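Local coordinates for Lmo1076 protein (Listeria monocytogenes serovar 1/2a, PDB 3FI7) that hydrolyses peptidoglycan as the GH73 N-acetylglucosaminidase catalytic domain of the autolysin Auto, a virulence-associated enzyme subject to autoinhibition, at residues F33-S38 with I56-A60; Y137-A141 with W155-Y160. All coordinates share one frame; numbering follows the deposited sequence.

Contact 1: residues F33-S38 with I56-A60; sequences FINSIS and IAQAA
Ile-34 and Ile-56 bring helix segments 33-38 and 56-60 together, with CA atoms 6.8 Å apart, as the segments run at 129° to each other with axes 10.4 Å apart at closest approach. Ile-56 contributes the most to the contact, and its two branches go to different partners. The CG2 methyl meets Ile-34 CG1 at 3.9 Å, the two side chains crossing nearly at right angles, and it also touches the terminal methyl of Ile-37. The longer branch ends at CD1, which lies 4.0 Å from Ser-38 CA, against backbone and CB rather than the hydroxyl. Ile-37 holds CG1 between its backbone N and carbonyl carbon (chi1 59°), which directs CD1 across to Ala-59 CB at 3.7 Å; the Ile-37 and Ile-56 chains lie alongside each other, running oppositely. At the other end Phe-33, with CG anti to its backbone N (chi1 172°), puts the CE1-CZ side of its ring obliquely on the small residues Ala-59 and Ala-60, CE1 coming within 3.5 Å of Ala-60 CA. Leu-120 of helix 116-129 also covers Ile-37, and Trp-65 and Tyr-177 reach Ile-34. This is antiparallel-leaning packing of helices 29-47 and 52-63 near the centre of the catalytic domain. All the touching residues are buried and their meeting groups almost wholly hydrocarbon, so the two segments are held by apolar burial, with no polar pair between them.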
ATOM      1  N   PHE A  33       4.223   8.892   5.423  1.00 29.58           N
ATOM      2  CA  PHE A  33       3.315   7.757   5.306  1.00 34.41           C
ATOM      3  C   PHE A  33       4.086   6.469   5.007  1.00 32.04           C
ATOM      4  O   PHE A  33       3.903   5.460   5.684  1.00 32.70           O
ATOM      5  CB  PHE A  33       2.238   7.993   4.242  1.00 35.22           C
ATOM      6  CG  PHE A  33       1.406   6.778   3.965  1.00 35.84           C
ATOM      7  CD1 PHE A  33       1.683   5.969   2.878  1.00 30.38           C
ATOM      8  CD2 PHE A  33       0.375   6.416   4.826  1.00 33.39           C
ATOM      9  CE1 PHE A  33       0.921   4.833   2.628  1.00 35.96           C
ATOM     10  CE2 PHE A  33      -0.386   5.281   4.583  1.00 32.65           C
ATOM     11  CZ  PHE A  33      -0.113   4.491   3.482  1.00 28.10           C
ATOM     12  N   ILE A  34       4.947   6.502   3.995  1.00 31.58           N
ATOM     13  CA  ILE A  34       5.806   5.352   3.717  1.00 29.74           C
ATOM     14  C   ILE A  34       6.598   4.931   4.963  1.00 30.85           C
ATOM     15  O   ILE A  34       6.591   3.765   5.338  1.00 30.81           O
ATOM     16  CB  ILE A  34       6.767   5.637   2.562  1.00 28.29           C
ATOM     17  CG1 ILE A  34       5.996   5.706   1.239  1.00 32.12           C
ATOM     18  CG2 ILE A  34       7.866   4.580   2.509  1.00 23.29           C
ATOM     19  CD1 ILE A  34       6.672   6.578   0.180  1.00 30.36           C
ATOM     20  N   ASN A  35       7.256   5.890   5.616  1.00 31.39           N
ATOM     21  CA  ASN A  35       8.061   5.585   6.798  1.00 29.03           C
ATOM     22  C   ASN A  35       7.236   4.883   7.872  1.00 35.07           C
ATOM     23  O   ASN A  35       7.752   4.052   8.600  1.00 33.20           O
ATOM     24  CB  ASN A  35       8.690   6.855   7.383  1.00 25.08           C
ATOM     25  CG  ASN A  35       9.657   7.536   6.420  1.00 26.77           C
ATOM     26  OD1 ASN A  35      10.104   6.944   5.435  1.00 26.35           O
ATOM     27  ND2 ASN A  35       9.975   8.794   6.702  1.00 28.58           N
ATOM     28  N   SER A  36       5.951   5.218   7.963  1.00 32.24           N
ATOM     29  CA  SER A  36       5.101   4.681   9.021  1.00 29.72           C
ATOM     30  C   SER A  36       4.636   3.241   8.792  1.00 33.68           C
ATOM     31  O   SER A  36       4.210   2.591   9.730  1.00 35.51           O
ATOM     32  CB  SER A  36       3.871   5.570   9.236  1.00 30.08           C
ATOM     33  OG  SER A  36       2.898   5.335   8.233  1.00 36.99           O
ATOM     34  N   ILE A  37       4.709   2.738   7.563  1.00 29.63           N
ATOM     35  CA  ILE A  37       4.265   1.364   7.312  1.00 31.49           C
ATOM     36  C   ILE A  37       5.341   0.416   6.768  1.00 36.95           C
ATOM     37  O   ILE A  37       5.088  -0.776   6.597  1.00 38.42           O
ATOM     38  CB  ILE A  37       3.075   1.329   6.337  1.00 35.39           C
ATOM     39  CG1 ILE A  37       3.461   1.975   4.994  1.00 23.55           C
ATOM     40  CG2 ILE A  37       1.843   2.003   6.952  1.00 24.97           C
ATOM     41  CD1 ILE A  37       2.535   1.531   3.833  1.00 34.14           C
ATOM     42  N   SER A  38       6.535   0.934   6.488  1.00 29.75           N
ATOM     43  CA  SER A  38       7.545   0.131   5.799  1.00 30.24           C
ATOM     44  C   SER A  38       8.016  -1.050   6.648  1.00 32.96           C
ATOM     45  O   SER A  38       8.240  -2.140   6.127  1.00 38.69           O
ATOM     46  CB  SER A  38       8.741   0.992   5.357  1.00 26.44           C
ATOM     47  OG  SER A  38       9.443   1.512   6.481  1.00 35.19           O
ATOM     48  N   ILE A  56       3.563  -1.406  -0.191  1.00 28.19           N
ATOM     49  CA  ILE A  56       3.638  -0.020   0.244  1.00 31.28           C
ATOM     50  C   ILE A  56       3.036   0.875  -0.836  1.00 29.11           C
ATOM     51  O   ILE A  56       2.280   1.789  -0.533  1.00 34.84           O
ATOM     52  CB  ILE A  56       5.093   0.400   0.565  1.00 29.04           C
ATOM     53  CG1 ILE A  56       5.611  -0.371   1.781  1.00 30.14           C
ATOM     54  CG2 ILE A  56       5.180   1.893   0.804  1.00 26.31           C
ATOM     55  CD1 ILE A  56       7.131  -0.462   1.856  1.00 33.90           C
ATOM     56  N   ALA A  57       3.359   0.602  -2.096  1.00 29.81           N
ATOM     57  CA  ALA A  57       2.788   1.378  -3.200  1.00 31.94           C
ATOM     58  C   ALA A  57       1.266   1.232  -3.253  1.00 33.62           C
ATOM     59  O   ALA A  57       0.549   2.211  -3.445  1.00 33.45           O
ATOM     60  CB  ALA A  57       3.404   0.968  -4.516  1.00 28.97           C
ATOM     61  N   GLN A  58       0.771   0.012  -3.068  1.00 30.15           N
ATOM     62  CA  GLN A  58      -0.672  -0.205  -3.031  1.00 31.37           C
ATOM     63  C   GLN A  58      -1.315   0.560  -1.889  1.00 33.48           C
ATOM     64  O   GLN A  58      -2.360   1.184  -2.072  1.00 33.14           O
ATOM     65  CB  GLN A  58      -1.020  -1.691  -2.909  1.00 29.29           C
ATOM     66  CG  GLN A  58      -1.090  -2.413  -4.227  1.00 29.09           C
ATOM     67  CD  GLN A  58      -1.894  -3.694  -4.132  1.00 38.61           C
ATOM     68  OE1 GLN A  58      -1.472  -4.657  -3.494  1.00 36.91           O
ATOM     69  NE2 GLN A  58      -3.062  -3.714  -4.772  1.00 33.06           N
ATOM     70  N   ALA A  59      -0.690   0.522  -0.712  1.00 33.17           N
ATOM     71  CA  ALA A  59      -1.269   1.197   0.445  1.00 32.94           C
ATOM     72  C   ALA A  59      -1.365   2.692   0.210  1.00 31.30           C
ATOM     73  O   ALA A  59      -2.366   3.300   0.566  1.00 34.27           O
ATOM     74  CB  ALA A  59      -0.485   0.908   1.707  1.00 26.76           C
ATOM     75  N   ALA A  60      -0.334   3.277  -0.401  1.00 29.32           N
ATOM     76  CA  ALA A  60      -0.318   4.718  -0.644  1.00 32.74           C
ATOM     77  C   ALA A  60      -1.379   5.092  -1.665  1.00 32.44           C
ATOM     78  O   ALA A  60      -2.056   6.109  -1.533  1.00 30.17           O
ATOM     79  CB  ALA A  60       1.055   5.179  -1.126  1.00 26.27           C
TER

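Contact 2: residues Y137-A141 with W155-Y160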
ATOM      1  N   TYR A 137      -5.456 -16.888  -7.666  1.00 39.12           N
ATOM      2  CA  TYR A 137      -5.772 -15.726  -8.489  1.00 37.77           C
ATOM      3  C   TYR A 137      -4.635 -14.704  -8.621  1.00 45.09           C
ATOM      4  O   TYR A 137      -4.415 -14.150  -9.705  1.00 36.46           O
ATOM      5  CB  TYR A 137      -7.010 -15.028  -7.940  1.00 41.34           C
ATOM      6  CG  TYR A 137      -7.614 -14.022  -8.887  1.00 45.15           C
ATOM      7  CD1 TYR A 137      -7.941 -14.378 -10.190  1.00 41.10           C
ATOM      8  CD2 TYR A 137      -7.878 -12.726  -8.476  1.00 43.86           C
ATOM      9  CE1 TYR A 137      -8.504 -13.468 -11.059  1.00 38.59           C
ATOM     10  CE2 TYR A 137      -8.450 -11.811  -9.333  1.00 44.04           C
ATOM     11  CZ  TYR A 137      -8.761 -12.188 -10.624  1.00 46.09           C
ATOM     12  OH  TYR A 137      -9.319 -11.274 -11.482  1.00 48.02           O
ATOM     13  N   TYR A 138      -3.921 -14.436  -7.531  1.00 36.48           N
ATOM     14  CA  TYR A 138      -2.864 -13.425  -7.589  1.00 41.82           C
ATOM     15  C   TYR A 138      -1.454 -14.014  -7.719  1.00 41.43           C
ATOM     16  O   TYR A 138      -0.468 -13.349  -7.393  1.00 37.84           O
ATOM     17  CB  TYR A 138      -2.942 -12.481  -6.379  1.00 33.98           C
ATOM     18  CG  TYR A 138      -4.216 -11.662  -6.315  1.00 34.26           C
ATOM     19  CD1 TYR A 138      -4.422 -10.600  -7.183  1.00 36.47           C
ATOM     20  CD2 TYR A 138      -5.203 -11.941  -5.376  1.00 38.29           C
ATOM     21  CE1 TYR A 138      -5.577  -9.837  -7.130  1.00 38.29           C
ATOM     22  CE2 TYR A 138      -6.370 -11.182  -5.312  1.00 37.47           C
ATOM     23  CZ  TYR A 138      -6.549 -10.134  -6.197  1.00 40.31           C
ATOM     24  OH  TYR A 138      -7.694  -9.374  -6.154  1.00 46.33           O
ATOM     25  N   LYS A 139      -1.360 -15.249  -8.207  1.00 38.21           N
ATOM     26  CA  LYS A 139      -0.084 -15.979  -8.254  1.00 39.98           C
ATOM     27  C   LYS A 139       1.064 -15.220  -8.935  1.00 44.12           C
ATOM     28  O   LYS A 139       2.223 -15.388  -8.563  1.00 41.84           O
ATOM     29  CB  LYS A 139      -0.261 -17.336  -8.929  1.00 40.45           C
ATOM     30  CG  LYS A 139      -0.732 -17.242 -10.370  1.00 47.32           C
ATOM     31  CD  LYS A 139      -0.942 -18.623 -10.976  1.00 56.98           C
ATOM     32  CE  LYS A 139      -1.723 -18.534 -12.282  1.00 68.67           C
ATOM     33  NZ  LYS A 139      -1.994 -19.876 -12.871  1.00 83.29           N
ATOM     34  N   GLY A 140       0.743 -14.389  -9.922  1.00 36.00           N
ATOM     35  CA  GLY A 140       1.759 -13.612 -10.610  1.00 34.87           C
ATOM     36  C   GLY A 140       2.386 -12.528  -9.742  1.00 41.46           C
ATOM     37  O   GLY A 140       3.401 -11.941 -10.112  1.00 42.57           O
ATOM     38  N   ALA A 141       1.781 -12.250  -8.589  1.00 35.91           N
ATOM     39  CA  ALA A 141       2.334 -11.259  -7.666  1.00 38.16           C
ATOM     40  C   ALA A 141       3.064 -11.940  -6.515  1.00 39.18           C
ATOM     41  O   ALA A 141       3.635 -11.272  -5.657  1.00 39.61           O
ATOM     42  CB  ALA A 141       1.242 -10.333  -7.137  1.00 26.63           C
ATOM     43  N   TRP A 155       0.759  -8.135 -12.902  1.00 35.97           N
ATOM     44  CA  TRP A 155      -0.233  -9.150 -12.562  1.00 36.66           C
ATOM     45  C   TRP A 155      -1.460  -8.567 -11.843  1.00 38.11           C
ATOM     46  O   TRP A 155      -2.583  -9.018 -12.058  1.00 39.02           O
ATOM     47  CB  TRP A 155       0.384 -10.294 -11.747  1.00 34.05           C
ATOM     48  CG  TRP A 155      -0.501 -11.508 -11.713  1.00 44.01           C
ATOM     49  CD1 TRP A 155      -1.369 -11.865 -10.719  1.00 42.60           C
ATOM     50  CD2 TRP A 155      -0.619 -12.513 -12.728  1.00 44.44           C
ATOM     51  NE1 TRP A 155      -2.014 -13.030 -11.051  1.00 44.22           N
ATOM     52  CE2 TRP A 155      -1.576 -13.448 -12.280  1.00 41.61           C
ATOM     53  CE3 TRP A 155      -0.006 -12.714 -13.972  1.00 44.24           C
ATOM     54  CZ2 TRP A 155      -1.934 -14.575 -13.031  1.00 49.02           C
ATOM     55  CZ3 TRP A 155      -0.368 -13.833 -14.720  1.00 52.30           C
ATOM     56  CH2 TRP A 155      -1.323 -14.749 -14.245  1.00 46.91           C
ATOM     57  N   LEU A 156      -1.245  -7.568 -10.994  1.00 37.92           N
ATOM     58  CA  LEU A 156      -2.343  -6.950 -10.254  1.00 37.06           C
ATOM     59  C   LEU A 156      -3.289  -6.170 -11.169  1.00 39.90           C
ATOM     60  O   LEU A 156      -4.486  -6.073 -10.903  1.00 42.36           O
ATOM     61  CB  LEU A 156      -1.802  -6.031  -9.152  1.00 33.75           C
ATOM     62  CG  LEU A 156      -0.962  -6.707  -8.058  1.00 37.90           C
ATOM     63  CD1 LEU A 156      -0.406  -5.670  -7.097  1.00 33.57           C
ATOM     64  CD2 LEU A 156      -1.793  -7.732  -7.305  1.00 34.25           C
ATOM     65  N   GLN A 157      -2.754  -5.606 -12.243  1.00 39.83           N
ATOM     66  CA  GLN A 157      -3.576  -4.826 -13.154  1.00 40.39           C
ATOM     67  C   GLN A 157      -4.608  -5.740 -13.812  1.00 41.55           C
ATOM     68  O   GLN A 157      -4.271  -6.817 -14.291  1.00 42.68           O
ATOM     69  CB  GLN A 157      -2.711  -4.145 -14.216  1.00 40.47           C
ATOM     70  CG  GLN A 157      -3.509  -3.337 -15.235  1.00 40.34           C
ATOM     71  CD  GLN A 157      -2.628  -2.466 -16.104  1.00 47.29           C
ATOM     72  OE1 GLN A 157      -1.849  -1.651 -15.601  1.00 43.71           O
ATOM     73  NE2 GLN A 157      -2.749  -2.627 -17.419  1.00 44.28           N
ATOM     74  N   GLY A 158      -5.864  -5.311 -13.817  1.00 40.42           N
ATOM     75  CA  GLY A 158      -6.942  -6.122 -14.354  1.00 38.60           C
ATOM     76  C   GLY A 158      -7.456  -7.156 -13.364  1.00 46.02           C
ATOM     77  O   GLY A 158      -8.518  -7.737 -13.564  1.00 50.24           O
ATOM     78  N   ARG A 159      -6.710  -7.404 -12.292  1.00 41.79           N
ATOM     79  CA  ARG A 159      -7.163  -8.374 -11.300  1.00 42.59           C
ATOM     80  C   ARG A 159      -7.553  -7.720  -9.982  1.00 42.04           C
ATOM     81  O   ARG A 159      -8.658  -7.918  -9.498  1.00 38.71           O
ATOM     82  CB  ARG A 159      -6.127  -9.480 -11.084  1.00 34.73           C
ATOM     83  CG  ARG A 159      -6.001 -10.412 -12.282  1.00 38.22           C
ATOM     84  CD  ARG A 159      -5.002 -11.544 -12.059  1.00 36.63           C
ATOM     85  NE  ARG A 159      -4.799 -12.295 -13.292  1.00 44.21           N
ATOM     86  CZ  ARG A 159      -3.996 -11.902 -14.277  1.00 54.45           C
ATOM     87  NH1 ARG A 159      -3.876 -12.646 -15.369  1.00 52.17           N
ATOM     88  NH2 ARG A 159      -3.308 -10.766 -14.168  1.00 45.26           N
ATOM     89  N   TYR A 160      -6.642  -6.944  -9.405  1.00 40.03           N
ATOM     90  CA  TYR A 160      -6.926  -6.268  -8.152  1.00 35.94           C
ATOM     91  C   TYR A 160      -7.896  -5.109  -8.391  1.00 39.61           C
ATOM     92  O   TYR A 160      -8.790  -4.846  -7.593  1.00 40.39           O
ATOM     93  CB  TYR A 160      -5.632  -5.764  -7.502  1.00 40.66           C
ATOM     94  CG  TYR A 160      -5.855  -5.207  -6.117  1.00 39.96           C
ATOM     95  CD1 TYR A 160      -6.202  -3.873  -5.932  1.00 38.38           C
ATOM     96  CD2 TYR A 160      -5.749  -6.020  -4.996  1.00 40.85           C
ATOM     97  CE1 TYR A 160      -6.419  -3.356  -4.665  1.00 34.69           C
ATOM     98  CE2 TYR A 160      -5.965  -5.515  -3.724  1.00 41.71           C
ATOM     99  CZ  TYR A 160      -6.302  -4.182  -3.567  1.00 43.07           C
ATOM    100  OH  TYR A 160      -6.524  -3.674  -2.308  1.00 45.78           O
TER
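Trp-155 lays its indole on the backbone of Gly-140, whose CA stands 3.4 Å from the centroid of the five-membered ring, a CH-pi contact over the face. In the ring plane, NE1-H points at Tyr-137 O and bonds to it at 3.0 Å, nearly straight at 163°; this helps to set the rotation of the indole. The opposite face carries the guanidinium of Arg-159, whose CZ is 3.5 Å above the ring plane, and the indole is therefore sandwiched between peptide and cation. Arg-159 is itself steadied by NH2, which bonds to Trp-155 O at 2.8 Å on a lone pair in the carbonyl plane. Its extended aliphatic part passes over a face of the Tyr-137 ring, CD lying 4.2 Å from the centroid. Deeper in, Leu-156 CD2 touches both Tyr-138 CD1, at 3.9 Å, and Ala-141 CB, and the Tyr-138 ring turns its edge to the backbone N of Tyr-160. The loop carrying residues 137-141 is thereby fastened to the C-terminal end of helix 149-156, with Leu-156 and Tyr-160 facing helices 52-63 and 166-176 and Tyr-138 lying on helix 116-129.

In the fold
Both segments of contact 1 precede those of contact 2 in the sequence, and the centres of the two contacts are about 20 Å apart. Contact 1, about 5 Å from the centre of the chain, joins helices 29-47 and 52-63, whereas contact 2, about 15 Å out, ties the loop after helix 116-129 to the end of helix 149-156. Helix 52-63 connects them: Gln-58 NE2 lies 3.4 Å from Tyr-160 CD1 in packing, and its CD also meets Leu-156. The amide of Gln-58 is hydrogen-bonded to Asn-123 within helix 116-129 and Tyr-166, the first residue of helix 166-176. Both contacts thus belong to one helical body, consistent with the lysozyme-like clan to which this glucosaminidase domain is assigned.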